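Local coordinates for Myo-inositol 2-dehydrogenase (Thermotoga maritima, PDB 3EZY), which catalyses the NAD(+)-dependent oxidation of myo-inositol to scyllo-inosose, probably as a step in myo-inositol breakdown, at residues I241-F244 / R249-A252; E58-P63 / I82-A87; G11-I16 / D283-E288. All blocks are in the same frame, centred on the assembly; numbering follows the deposited sequence.

How the contacts relate
The three contacts sample the two family domains of a Gfo/Idh/MocA dehydrogenase and a contact that brings a late helix against the Rossmann fold. Contact 2 packs two helices of the NAD-binding Rossmann fold, while contact 1 is a hairpin at the edge of the C-terminal sheet; their centres lie about 43 Å apart, on opposite sides of the chain's centre. Contact 3 brings residues 11-16, near the start of the chain, against residues 283-288, so the chain leaves and returns with both other contacts formed in between. Its centre is about 26 Å from that of contact 1 and about 22 Å from that of contact 2. Of the three, contact 3 lies at the probable dinucleotide site, through its glycine-rich turn.

Contact 1. Residues I241-F244 / R249-A252; sequences IEVF and RIFA
Ile250 O is held from strand 241-244 by two donors: Val243 N at 2.9 Å, lying in the carbonyl plane, and the weaker CA-H of Glu242, with CA 3.2 Å away. Val243 returns the bond through its own carbonyl to Ile250 N, here with the donor tilted 20° from the carbonyl plane. At the next hydrogen-bonded pair, Ala252 N reaches Ile241 O at 2.9 Å, whereas the reverse bond from Ile241 N to Ala252 O is weak at 3.4 Å. Hydrogen-bonded pairs Ile241-Ala252 and Val243-Ile250 thus alternate with non-hydrogen-bonded Glu242-Phe251 and Phe244-Arg249, and the strands run antiparallel.

On the face of Val243 and Ile250 the meeting is apolar, Val243 CB lying 3.9 Å from Ile250 CG2, and helices 128-138 and 174-185 cover that side. On the other face Glu242 and Arg249 cross diagonally. Both have CG anti to the backbone N, and the bend of Arg249 at chi3 (83°) turns its guanidinium away from the carboxylate: Glu242 OE2 meets Arg249 CD at 3.4 Å but is 4.5 Å from Arg249 NE, with the two planes 55° apart. Each charge instead forms salt bridges with the third subunit, Glu242 with Arg153 and Arg240 of that chain, Arg249 with its Asp238.

Residues 249-252 also pair antiparallel with a strand of the second subunit. This is an antiparallel beta hairpin at a sheet edge, by which the C-terminal domain's sheet continues across a subunit interface.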
loop_
_atom_site.group_PDB
_atom_site.type_symbol
_atom_site.label_atom_id
_atom_site.label_comp_id
_atom_site.label_asym_id
_atom_site.label_seq_id
_atom_site.Cartn_x
_atom_site.Cartn_y
_atom_site.Cartn_z
ATOM N N ILE A 241 -7.679 -11.014 8.786
ATOM C CA ILE A 241 -9.087 -11.405 8.691
ATOM C C ILE A 241 -9.703 -10.691 7.495
ATOM O O ILE A 241 -9.473 -9.499 7.293
ATOM C CB ILE A 241 -9.888 -10.994 9.962
ATOM C CG1 ILE A 241 -9.325 -11.731 11.189
ATOM C CG2 ILE A 241 -11.397 -11.282 9.711
ATOM C CD1 ILE A 241 -9.881 -11.240 12.613
ATOM N N GLU A 242 -10.458 -11.423 6.683
ATOM C CA GLU A 242 -11.242 -10.785 5.649
ATOM C C GLU A 242 -12.689 -11.287 5.702
ATOM O O GLU A 242 -12.956 -12.484 5.935
ATOM C CB GLU A 242 -10.609 -11.061 4.261
ATOM C CG GLU A 242 -11.485 -10.647 3.138
ATOM C CD GLU A 242 -11.020 -11.243 1.819
ATOM O OE1 GLU A 242 -9.802 -11.544 1.708
ATOM O OE2 GLU A 242 -11.884 -11.405 0.940
ATOM N N VAL A 243 -13.617 -10.375 5.481
ATOM C CA VAL A 243 -15.034 -10.737 5.286
ATOM C C VAL A 243 -15.542 -10.202 3.939
ATOM O O VAL A 243 -15.473 -8.991 3.650
ATOM C CB VAL A 243 -15.974 -10.215 6.436
ATOM C CG1 VAL A 243 -17.462 -10.739 6.237
ATOM C CG2 VAL A 243 -15.437 -10.643 7.806
ATOM N N PHE A 244 -16.113 -11.093 3.146
ATOM C CA PHE A 244 -16.674 -10.685 1.884
ATOM C C PHE A 244 -18.188 -10.867 1.962
ATOM O O PHE A 244 -18.662 -11.897 2.427
ATOM C CB PHE A 244 -16.103 -11.558 0.780
ATOM C CG PHE A 244 -16.880 -11.501 -0.503
ATOM C CD1 PHE A 244 -16.709 -10.421 -1.375
ATOM C CD2 PHE A 244 -17.724 -12.543 -0.872
ATOM C CE1 PHE A 244 -17.412 -10.372 -2.600
ATOM C CE2 PHE A 244 -18.449 -12.484 -2.086
ATOM C CZ PHE A 244 -18.288 -11.399 -2.931
ATOM N N ARG A 249 -16.088 -5.760 0.553
ATOM C CA ARG A 249 -15.119 -6.589 1.238
ATOM C C ARG A 249 -14.432 -5.792 2.327
ATOM O O ARG A 249 -14.212 -4.583 2.192
ATOM C CB ARG A 249 -14.079 -7.106 0.231
ATOM C CG ARG A 249 -13.004 -8.065 0.822
ATOM C CD ARG A 249 -11.844 -8.252 -0.219
ATOM N NE ARG A 249 -10.925 -7.114 -0.088
ATOM C CZ ARG A 249 -9.995 -6.776 -0.973
ATOM N NH1 ARG A 249 -9.850 -7.468 -2.116
ATOM N NH2 ARG A 249 -9.231 -5.715 -0.723
ATOM N N ILE A 250 -14.064 -6.453 3.412
ATOM C CA ILE A 250 -13.355 -5.745 4.470
ATOM C C ILE A 250 -12.177 -6.595 4.952
ATOM O O ILE A 250 -12.285 -7.797 5.033
ATOM C CB ILE A 250 -14.266 -5.319 5.632
ATOM C CG1 ILE A 250 -13.508 -4.322 6.551
ATOM C CG2 ILE A 250 -14.823 -6.528 6.393
ATOM C CD1 ILE A 250 -14.408 -3.474 7.416
ATOM N N PHE A 251 -11.066 -5.960 5.313
ATOM C CA PHE A 251 -9.851 -6.741 5.572
ATOM C C PHE A 251 -9.109 -6.053 6.710
ATOM O O PHE A 251 -9.134 -4.821 6.791
ATOM C CB PHE A 251 -9.062 -6.716 4.249
ATOM C CG PHE A 251 -7.604 -6.930 4.375
ATOM C CD1 PHE A 251 -7.101 -8.213 4.592
ATOM C CD2 PHE A 251 -6.730 -5.883 4.204
ATOM C CE1 PHE A 251 -5.739 -8.458 4.659
ATOM C CE2 PHE A 251 -5.349 -6.106 4.270
ATOM C CZ PHE A 251 -4.857 -7.414 4.492
ATOM N N ALA A 252 -8.496 -6.824 7.617
ATOM C CA ALA A 252 -7.603 -6.229 8.636
ATOM C C ALA A 252 -6.209 -6.847 8.382
ATOM O O ALA A 252 -6.077 -8.069 8.362
ATOM C CB ALA A 252 -8.114 -6.554 10.054
#

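Contact 2. Residues E58-P63 / I82-A87; sequences ELIEDP and IACAKA
Ile60 lays its side chain against the helix carrying Ala83 and Cys84, and against Ala87 just after its end, and its two branches meet different parts of that segment. The tightest approach is methyl to methyl, Ile60 CG2 to Ala87 CB at 3.6 Å; the same CG2 lies 3.7 Å from the carbonyl oxygen Ala83 O. On the other branch, Ile60 CG1 and CD1 both pack against Cys84 SG, at 3.9 and 4.0 Å, and the terminal CD1 reaches on to Ala83 CB at 4.2 Å. The torsions explain this division: with chi1 at -70°, CG2 stands anti to the backbone N and meets Ala87 and Ala83 O, while CG1 and CD1 lie against Cys84 and the Ala83 methyl.

Around this, further contacts seat both helices on the sheet. On the Ile60 side, Leu59 packs on strands 27-33, 51-53 and 67-70, and Asp62, just beyond the helix end, bonds through OD2 to Tyr53 OH and through OD1 to Asn64 N. Lys89 NZ hydrogen-bonds to both Ile60 O and Asp62 O, and the pair ties the end of helix 56-61 to the chain leading into strand 90-94. Across the contact, Cys84 touches Val68 of strand 67-70, while Ala85 packs on helix 101-114. Both helices therefore rest on one parallel sheet, as neighbouring connections of the Rossmann fold, with Val68 touched by Leu59 and Cys84 alike.

No hydrogen bond or ion pair spans the two segments, and 179 Å² is buried, both sides summed. Cohesion between them therefore comes from dispersion and shape: small alanine and cysteine side chains leave the helix surface shallow enough for one branched isoleucine to be seated, while the polar links lie around the contact.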
loop_
_atom_site.group_PDB
_atom_site.type_symbol
_atom_site.label_atom_id
_atom_site.label_comp_id
_atom_site.label_asym_id
_atom_site.label_seq_id
_atom_site.Cartn_x
_atom_site.Cartn_y
_atom_site.Cartn_z
ATOM N N GLU A 58 -5.182 -20.255 48.927
ATOM C CA GLU A 58 -5.017 -19.151 49.864
ATOM C C GLU A 58 -5.265 -17.788 49.197
ATOM O O GLU A 58 -5.812 -16.867 49.811
ATOM C CB GLU A 58 -3.630 -19.182 50.494
ATOM C CG GLU A 58 -3.307 -20.479 51.254
ATOM C CD GLU A 58 -4.329 -20.822 52.341
ATOM O OE1 GLU A 58 -5.158 -19.957 52.693
ATOM O OE2 GLU A 58 -4.302 -21.970 52.851
ATOM N N LEU A 59 -4.830 -17.626 47.947
ATOM C CA LEU A 59 -5.137 -16.381 47.242
ATOM C C LEU A 59 -6.662 -16.213 47.051
ATOM O O LEU A 59 -7.267 -15.154 47.321
ATOM C CB LEU A 59 -4.375 -16.326 45.877
ATOM C CG LEU A 59 -4.593 -15.040 45.047
ATOM C CD1 LEU A 59 -3.355 -14.654 44.196
ATOM C CD2 LEU A 59 -5.871 -15.127 44.167
ATOM N N ILE A 60 -7.296 -17.241 46.529
ATOM C CA ILE A 60 -8.728 -17.188 46.278
ATOM C C ILE A 60 -9.558 -16.915 47.544
ATOM O O ILE A 60 -10.574 -16.222 47.487
ATOM C CB ILE A 60 -9.175 -18.505 45.614
ATOM C CG1 ILE A 60 -8.618 -18.550 44.178
ATOM C CG2 ILE A 60 -10.698 -18.679 45.702
ATOM C CD1 ILE A 60 -8.507 -19.931 43.608
ATOM N N GLU A 61 -9.132 -17.462 48.680
ATOM C CA GLU A 61 -9.885 -17.320 49.954
ATOM C C GLU A 61 -9.558 -16.016 50.691
ATOM O O GLU A 61 -10.278 -15.605 51.599
ATOM C CB GLU A 61 -9.664 -18.566 50.839
ATOM C CG GLU A 61 -10.289 -19.858 50.253
ATOM C CD GLU A 61 -9.624 -21.138 50.763
ATOM O OE1 GLU A 61 -9.096 -21.137 51.894
ATOM O OE2 GLU A 61 -9.626 -22.158 50.043
ATOM N N ASP A 62 -8.485 -15.338 50.277
ATOM C CA ASP A 62 -8.164 -14.029 50.854
ATOM C C ASP A 62 -9.335 -13.063 50.727
ATOM O O ASP A 62 -9.766 -12.773 49.612
ATOM C CB ASP A 62 -6.947 -13.450 50.129
ATOM C CG ASP A 62 -6.380 -12.208 50.821
ATOM O OD1 ASP A 62 -7.159 -11.372 51.329
ATOM O OD2 ASP A 62 -5.139 -12.064 50.845
ATOM N N PRO A 63 -9.856 -12.532 51.869
ATOM C CA PRO A 63 -11.063 -11.730 51.775
ATOM C C PRO A 63 -10.852 -10.408 51.120
ATOM O O PRO A 63 -11.813 -9.779 50.753
ATOM C CB PRO A 63 -11.477 -11.520 53.246
ATOM C CG PRO A 63 -10.219 -11.763 54.020
ATOM C CD PRO A 63 -9.561 -12.877 53.273
ATOM N N ILE A 82 -13.549 -23.323 39.739
ATOM C CA ILE A 82 -14.652 -23.790 40.620
ATOM C C ILE A 82 -14.457 -23.323 42.075
ATOM O O ILE A 82 -15.407 -22.918 42.752
ATOM C CB ILE A 82 -14.845 -25.325 40.530
ATOM C CG1 ILE A 82 -15.300 -25.698 39.121
ATOM C CG2 ILE A 82 -15.869 -25.812 41.624
ATOM C CD1 ILE A 82 -15.274 -27.156 38.833
ATOM N N ALA A 83 -13.212 -23.342 42.526
ATOM C CA ALA A 83 -12.808 -22.766 43.798
ATOM C C ALA A 83 -13.130 -21.261 43.897
ATOM O O ALA A 83 -13.605 -20.785 44.941
ATOM C CB ALA A 83 -11.279 -23.011 44.018
ATOM N N CYS A 84 -12.904 -20.476 42.838
ATOM C CA CYS A 84 -13.385 -19.081 42.895
ATOM C C CYS A 84 -14.911 -19.022 43.079
ATOM O O CYS A 84 -15.420 -18.149 43.785
ATOM C CB CYS A 84 -13.015 -18.270 41.635
ATOM S SG CYS A 84 -11.254 -18.082 41.357
ATOM N N ALA A 85 -15.663 -19.870 42.391
ATOM C CA ALA A 85 -17.129 -19.774 42.524
ATOM C C ALA A 85 -17.557 -20.088 43.984
ATOM O O ALA A 85 -18.364 -19.376 44.576
ATOM C CB ALA A 85 -17.839 -20.707 41.541
ATOM N N LYS A 86 -16.944 -21.103 44.574
ATOM C CA LYS A 86 -17.244 -21.497 45.960
ATOM C C LYS A 86 -16.832 -20.393 46.912
ATOM O O LYS A 86 -17.450 -20.212 47.956
ATOM C CB LYS A 86 -16.547 -22.816 46.296
ATOM C CG LYS A 86 -16.918 -23.977 45.353
ATOM C CD LYS A 86 -18.377 -24.416 45.543
ATOM C CE LYS A 86 -18.701 -25.766 44.885
ATOM N NZ LYS A 86 -17.535 -26.714 44.910
ATOM N N ALA A 87 -15.806 -19.617 46.548
ATOM C CA ALA A 87 -15.418 -18.480 47.376
ATOM C C ALA A 87 -16.165 -17.195 47.034
ATOM O O ALA A 87 -15.890 -16.157 47.613
ATOM C CB ALA A 87 -13.920 -18.247 47.308
#

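Contact 3. Residues G11-I16 / D283-E288; sequences GRIGTI and DSYLEE
Between residues 11-16 and 283-288 the closest CA atoms are those of Ile16 and Tyr285, 7.6 Å apart, a spacing wide enough for side chains alone to fill, and no hydrogen bond joins the segments. Tyr285 supplies the bridge. Its chi1 of -74° sets CG anti to the carbonyl carbon and extends the ring to helix 12-20, and the tyrosine side chain crosses those of Ile13 and Ile16 at about a right angle. Ile16 takes the root of the side chain, its CG2 lying 3.9 Å from Tyr285 CB. Ile13 takes the far end: its CG2 is 4.0 Å from Tyr285 CE1, and its CD1 comes as close as 3.2 Å to Tyr285 OH, a tight fit for a methyl beside a hydroxyl oxygen. Replacing Ile13 with alanine removes both of these branches and would probably open a gap beside the outer part of the tyrosine ring, leaving that ring freer to shift.

Phe277 touches both isoleucines and Tyr285, and the ring of His17 meets the tyrosine with planes at about 80°. At the start of helix 12-20, Gly11 in the N-cap position presents its carbonyl to Thr15 twice: Thr15 N at 2.9 Å and Thr15 OG1 at 2.7 Å approach Gly11 O from opposite faces of its plane. Thr15 OG1 also hydrogen-bonds with Arg39 NH2.

Gly11 and Gly14 fit the GxGxxG pattern of a strand-turn-helix, consistent with the dinucleotide-binding turn of a Rossmann fold, here backed by the long helix 277-298.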
loop_
_atom_site.group_PDB
_atom_site.type_symbol
_atom_site.label_atom_id
_atom_site.label_comp_id
_atom_site.label_asym_id
_atom_site.label_seq_id
_atom_site.Cartn_x
_atom_site.Cartn_y
_atom_site.Cartn_z
ATOM N N GLY A 11 3.435 -16.857 34.483
ATOM C CA GLY A 11 4.072 -17.227 33.250
ATOM C C GLY A 11 4.045 -15.988 32.373
ATOM O O GLY A 11 3.825 -14.869 32.821
ATOM N N ARG A 12 4.235 -16.208 31.094
ATOM C CA ARG A 12 4.346 -15.123 30.170
ATOM C C ARG A 12 3.096 -14.274 30.228
ATOM O O ARG A 12 3.169 -13.053 30.247
ATOM C CB ARG A 12 4.478 -15.730 28.780
ATOM C CG ARG A 12 4.681 -14.711 27.715
ATOM C CD ARG A 12 4.321 -15.391 26.426
ATOM N NE ARG A 12 5.473 -15.813 25.675
ATOM C CZ ARG A 12 5.392 -16.599 24.604
ATOM N NH1 ARG A 12 4.218 -17.101 24.216
ATOM N NH2 ARG A 12 6.494 -16.912 23.944
ATOM N N ILE A 13 1.933 -14.907 30.203
ATOM C CA ILE A 13 0.680 -14.111 30.131
ATOM C C ILE A 13 0.203 -13.541 31.482
ATOM O O ILE A 13 -0.232 -12.376 31.556
ATOM C CB ILE A 13 -0.445 -14.897 29.421
ATOM C CG1 ILE A 13 -0.051 -15.118 27.940
ATOM C CG2 ILE A 13 -1.801 -14.148 29.491
ATOM C CD1 ILE A 13 -0.986 -16.043 27.205
ATOM N N GLY A 14 0.280 -14.339 32.546
ATOM C CA GLY A 14 -0.003 -13.825 33.893
ATOM C C GLY A 14 0.875 -12.624 34.224
ATOM O O GLY A 14 0.428 -11.662 34.840
ATOM N N THR A 15 2.144 -12.668 33.827
ATOM C CA THR A 15 3.033 -11.527 34.062
ATOM C C THR A 15 2.575 -10.250 33.353
ATOM O O THR A 15 2.547 -9.174 33.952
ATOM C CB THR A 15 4.483 -11.875 33.665
ATOM O OG1 THR A 15 4.918 -12.993 34.456
ATOM C CG2 THR A 15 5.407 -10.659 33.883
ATOM N N ILE A 16 2.207 -10.360 32.078
ATOM C CA ILE A 16 1.604 -9.260 31.353
ATOM C C ILE A 16 0.411 -8.663 32.087
ATOM O O ILE A 16 0.320 -7.436 32.251
ATOM C CB ILE A 16 1.232 -9.687 29.912
ATOM C CG1 ILE A 16 2.526 -9.900 29.116
ATOM C CG2 ILE A 16 0.325 -8.615 29.223
ATOM C CD1 ILE A 16 2.332 -10.625 27.748
ATOM N N ASP A 283 -1.236 -4.660 23.862
ATOM C CA ASP A 283 -2.396 -3.769 23.878
ATOM C C ASP A 283 -3.718 -4.527 23.938
ATOM O O ASP A 283 -4.652 -4.065 24.587
ATOM C CB ASP A 283 -2.439 -2.824 22.676
ATOM C CG ASP A 283 -3.617 -1.863 22.751
ATOM O OD1 ASP A 283 -3.760 -1.167 23.801
ATOM O OD2 ASP A 283 -4.430 -1.815 21.776
ATOM N N SER A 284 -3.806 -5.677 23.265
ATOM C CA SER A 284 -5.052 -6.485 23.319
ATOM C C SER A 284 -5.259 -7.047 24.729
ATOM O O SER A 284 -6.367 -7.088 25.231
ATOM C CB SER A 284 -5.037 -7.631 22.287
ATOM O OG SER A 284 -4.123 -8.658 22.633
ATOM N N TYR A 285 -4.185 -7.454 25.410
ATOM C CA TYR A 285 -4.362 -7.875 26.805
ATOM C C TYR A 285 -4.774 -6.727 27.725
ATOM O O TYR A 285 -5.620 -6.891 28.630
ATOM C CB TYR A 285 -3.081 -8.540 27.332
ATOM C CG TYR A 285 -2.844 -9.917 26.788
ATOM C CD1 TYR A 285 -3.770 -10.938 26.993
ATOM C CD2 TYR A 285 -1.666 -10.215 26.119
ATOM C CE1 TYR A 285 -3.551 -12.230 26.501
ATOM C CE2 TYR A 285 -1.419 -11.498 25.628
ATOM C CZ TYR A 285 -2.363 -12.502 25.844
ATOM O OH TYR A 285 -2.118 -13.746 25.330
ATOM N N LEU A 286 -4.169 -5.556 27.530
ATOM C CA LEU A 286 -4.516 -4.431 28.368
ATOM C C LEU A 286 -6.010 -4.144 28.207
ATOM O O LEU A 286 -6.724 -3.940 29.194
ATOM C CB LEU A 286 -3.737 -3.193 27.926
ATOM C CG LEU A 286 -4.195 -1.931 28.651
ATOM C CD1 LEU A 286 -3.840 -1.996 30.170
ATOM C CD2 LEU A 286 -3.595 -0.669 27.999
ATOM N N GLU A 287 -6.472 -4.096 26.963
ATOM C CA GLU A 287 -7.873 -3.741 26.704
ATOM C C GLU A 287 -8.872 -4.811 27.174
ATOM O O GLU A 287 -10.005 -4.501 27.627
ATOM C CB GLU A 287 -8.062 -3.515 25.215
ATOM C CG GLU A 287 -9.472 -3.079 24.836
ATOM C CD GLU A 287 -9.738 -1.586 25.128
ATOM O OE1 GLU A 287 -8.823 -0.855 25.645
ATOM O OE2 GLU A 287 -10.882 -1.159 24.833
ATOM N N GLU A 288 -8.465 -6.068 27.025
ATOM C CA GLU A 288 -9.253 -7.205 27.535
ATOM C C GLU A 288 -9.463 -7.099 29.058
ATOM O O GLU A 288 -10.561 -7.305 29.581
ATOM C CB GLU A 288 -8.542 -8.509 27.211
ATOM C CG GLU A 288 -9.293 -9.713 27.738
ATOM C CD GLU A 288 -8.571 -10.973 27.483
ATOM O OE1 GLU A 288 -7.352 -11.038 27.750
ATOM O OE2 GLU A 288 -9.214 -11.905 26.990
#